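Local coordinates for flagellar motor switch protein FliG (PDB 5TDY), which probably forms part of the flagellar motor switch complex, which contacts chemotaxis proteins such as CheY and motor components that set the direction of flagellar rotation, at residues 8-13 with 44-49. Sequence-based numbering, arbitrary orientation.
Sequences GRRKAA and ANIGRV
Arg10 reaches from helix 8-19 to the loop that follows helix 33-44 and grips it by two backbone carbonyls. NH1 of Arg10 donates to the O of Ile46 at 2.9 Å, nearly straight at 174°; the donor lies in the carbonyl plane, on a lone pair, and the oxygen sits at the edge of the guanidinium. NH2 of Arg10 reaches the O of Arg48 at 3.0 Å, a more bent bond (131°) whose donor is tilted from that carbonyl's plane, although the oxygen still lies near the plane of the guanidinium. With CG anti to the backbone N (chi1 180°) and the chain extended as far as NE, the side chain carries the guanidinium across to the loop. Its NE forms a salt bridge with Glu53 of helix 51-66, so one flat group, with its several N-H donors, ties three elements together. Replaced by an alanine, this position would probably leave the carbonyls of Ile46 and Arg48 without these donors and Glu53 without this positive partner. In this N-terminal domain of FliG, an all-helical unit, the loop links helix 33-44 to helix 51-66 and bends past helix 8-19. Gly47 suits the bend, since its positive phi is easily adopted without a side chain. The tighter packing is apolar: CD1 of Ile46 rests 3.8 Å from CB of the buried Ala13, whose small methyl lets the branch come close to the helix backbone. CG1 of Ile46 also lies 3.4 Å from NH1 of Arg10, and the two side chains cross at about a right angle. Val14 and Val17 extend this apolar contact along helix 8-19. On the looser, solvent side, the side chain of Arg48 starts away from the helix, and its long, charged chain suits that exposed place.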
ATOM      1  N   GLY B   8       5.340  10.926   6.551  1.00 26.95           N
ATOM      2  CA  GLY B   8       4.703   9.720   7.064  1.00 20.68           C
ATOM      3  C   GLY B   8       3.268   9.936   7.511  1.00 25.19           C
ATOM      4  O   GLY B   8       2.459   9.001   7.506  1.00 20.54           O
ATOM      5  N   ARG B   9       2.929  11.161   7.909  1.00 25.34           N
ATOM      6  CA  ARG B   9       1.551  11.455   8.281  1.00 25.38           C
ATOM      7  C   ARG B   9       0.644  11.418   7.059  1.00 20.97           C
ATOM      8  O   ARG B   9      -0.455  10.852   7.107  1.00 15.51           O
ATOM      9  CB  ARG B   9       1.480  12.816   8.976  1.00 23.88           C
ATOM     10  CG  ARG B   9       2.146  12.867  10.357  1.00 26.38           C
ATOM     11  CD  ARG B   9       2.266  14.304  10.856  1.00 35.82           C
ATOM     12  NE  ARG B   9       3.306  15.040  10.131  1.00 45.15           N
ATOM     13  CZ  ARG B   9       3.559  16.339  10.281  1.00 49.92           C
ATOM     14  NH1 ARG B   9       2.843  17.068  11.130  1.00 54.23           N
ATOM     15  NH2 ARG B   9       4.527  16.912   9.577  1.00 45.61           N
ATOM     16  N   ARG B  10       1.102  11.995   5.946  1.00 19.94           N
ATOM     17  CA  ARG B  10       0.322  11.961   4.717  1.00 21.18           C
ATOM     18  C   ARG B  10       0.194  10.541   4.167  1.00 20.90           C
ATOM     19  O   ARG B  10      -0.847  10.181   3.597  1.00 13.88           O
ATOM     20  CB  ARG B  10       0.951  12.884   3.682  1.00 17.09           C
ATOM     21  CG  ARG B  10       0.207  12.910   2.376  1.00 17.39           C
ATOM     22  CD  ARG B  10       0.649  14.056   1.496  1.00 21.04           C
ATOM     23  NE  ARG B  10      -0.083  14.040   0.228  1.00 25.34           N
ATOM     24  CZ  ARG B  10      -1.282  14.590   0.055  1.00 24.49           C
ATOM     25  NH1 ARG B  10      -1.877  15.207   1.067  1.00 18.37           N
ATOM     26  NH2 ARG B  10      -1.876  14.531  -1.126  1.00 19.85           N
ATOM     27  N   LYS B  11       1.254   9.733   4.287  1.00 19.09           N
ATOM     28  CA  LYS B  11       1.157   8.340   3.854  1.00 18.61           C
ATOM     29  C   LYS B  11       0.015   7.627   4.567  1.00 12.82           C
ATOM     30  O   LYS B  11      -0.803   6.958   3.931  1.00 11.78           O
ATOM     31  CB  LYS B  11       2.475   7.606   4.095  1.00 18.53           C
ATOM     32  CG  LYS B  11       3.597   8.042   3.164  1.00 23.95           C
ATOM     33  CD  LYS B  11       4.691   7.009   3.117  1.00 22.32           C
ATOM     34  CE  LYS B  11       5.895   7.446   3.898  1.00 25.85           C
ATOM     35  NZ  LYS B  11       7.096   6.752   3.370  1.00 31.73           N
ATOM     36  N   ALA B  12      -0.067   7.766   5.890  1.00 14.03           N
ATOM     37  CA  ALA B  12      -1.160   7.121   6.615  1.00 14.64           C
ATOM     38  C   ALA B  12      -2.515   7.649   6.154  1.00 15.27           C
ATOM     39  O   ALA B  12      -3.482   6.891   6.058  1.00 12.43           O
ATOM     40  CB  ALA B  12      -0.991   7.321   8.126  1.00 14.72           C
ATOM     41  N   ALA B  13      -2.609   8.951   5.871  1.00 12.58           N
ATOM     42  CA  ALA B  13      -3.880   9.509   5.434  1.00 13.56           C
ATOM     43  C   ALA B  13      -4.263   8.990   4.053  1.00 13.67           C
ATOM     44  O   ALA B  13      -5.435   8.685   3.803  1.00 10.76           O
ATOM     45  CB  ALA B  13      -3.818  11.040   5.445  1.00 12.86           C
ATOM     46  N   ALA B  44      -8.651  15.116   6.966  1.00 12.38           N
ATOM     47  CA  ALA B  44      -9.567  16.196   6.601  1.00 14.78           C
ATOM     48  C   ALA B  44      -8.892  17.225   5.713  1.00 13.58           C
ATOM     49  O   ALA B  44      -9.539  17.808   4.840  1.00 15.68           O
ATOM     50  CB  ALA B  44     -10.127  16.872   7.854  1.00 13.51           C
ATOM     51  N   ASN B  45      -7.589  17.421   5.893  1.00 17.47           N
ATOM     52  CA  ASN B  45      -6.808  18.383   5.137  1.00 16.91           C
ATOM     53  C   ASN B  45      -5.940  17.724   4.069  1.00 21.94           C
ATOM     54  O   ASN B  45      -4.928  18.305   3.670  1.00 18.09           O
ATOM     55  CB  ASN B  45      -5.933  19.195   6.095  1.00 18.50           C
ATOM     56  CG  ASN B  45      -6.756  20.005   7.070  1.00 24.90           C
ATOM     57  OD1 ASN B  45      -7.401  20.983   6.687  1.00 28.71           O
ATOM     58  ND2 ASN B  45      -6.763  19.589   8.333  1.00 20.62           N
ATOM     59  N   ILE B  46      -6.310  16.529   3.598  1.00 18.60           N
ATOM     60  CA  ILE B  46      -5.441  15.799   2.682  1.00 17.88           C
ATOM     61  C   ILE B  46      -5.467  16.415   1.290  1.00 19.59           C
ATOM     62  O   ILE B  46      -4.488  16.312   0.540  1.00 18.74           O
ATOM     63  CB  ILE B  46      -5.817  14.305   2.648  1.00 14.45           C
ATOM     64  CG1 ILE B  46      -4.700  13.479   2.002  1.00 18.20           C
ATOM     65  CG2 ILE B  46      -7.102  14.073   1.890  1.00 17.36           C
ATOM     66  CD1 ILE B  46      -5.018  11.982   1.953  1.00 16.56           C
ATOM     67  N   GLY B  47      -6.567  17.056   0.916  1.00 20.39           N
ATOM     68  CA  GLY B  47      -6.641  17.645  -0.408  1.00 21.56           C
ATOM     69  C   GLY B  47      -6.767  16.605  -1.514  1.00 28.02           C
ATOM     70  O   GLY B  47      -7.370  15.540  -1.351  1.00 29.37           O
ATOM     71  N   ARG B  48      -6.209  16.943  -2.670  1.00 21.15           N
ATOM     72  CA  ARG B  48      -6.124  16.019  -3.791  1.00 31.62           C
ATOM     73  C   ARG B  48      -5.016  14.999  -3.570  1.00 24.48           C
ATOM     74  O   ARG B  48      -3.936  15.336  -3.079  1.00 23.54           O
ATOM     75  CB  ARG B  48      -5.853  16.791  -5.086  1.00 37.13           C
ATOM     76  CG  ARG B  48      -5.096  15.988  -6.149  1.00 40.47           C
ATOM     77  CD  ARG B  48      -4.557  16.827  -7.315  1.00 44.01           C
ATOM     78  NE  ARG B  48      -5.455  17.930  -7.682  1.00 54.06           N
ATOM     79  CZ  ARG B  48      -5.326  19.189  -7.260  1.00 47.81           C
ATOM     80  NH1 ARG B  48      -6.202  20.118  -7.620  1.00 51.30           N
ATOM     81  NH2 ARG B  48      -4.315  19.523  -6.471  1.00 44.72           N
ATOM     82  N   VAL B  49      -5.285  13.750  -3.941  1.00 26.89           N
ATOM     83  CA  VAL B  49      -4.294  12.679  -3.926  1.00 26.28           C
ATOM     84  C   VAL B  49      -3.938  12.370  -5.375  1.00 27.50           C
ATOM     85  O   VAL B  49      -4.817  12.040  -6.174  1.00 25.92           O
ATOM     86  CB  VAL B  49      -4.813  11.424  -3.201  1.00 21.10           C
ATOM     87  CG1 VAL B  49      -3.818  10.265  -3.341  1.00 24.07           C
ATOM     88  CG2 VAL B  49      -5.061  11.705  -1.730  1.00 23.31           C
TER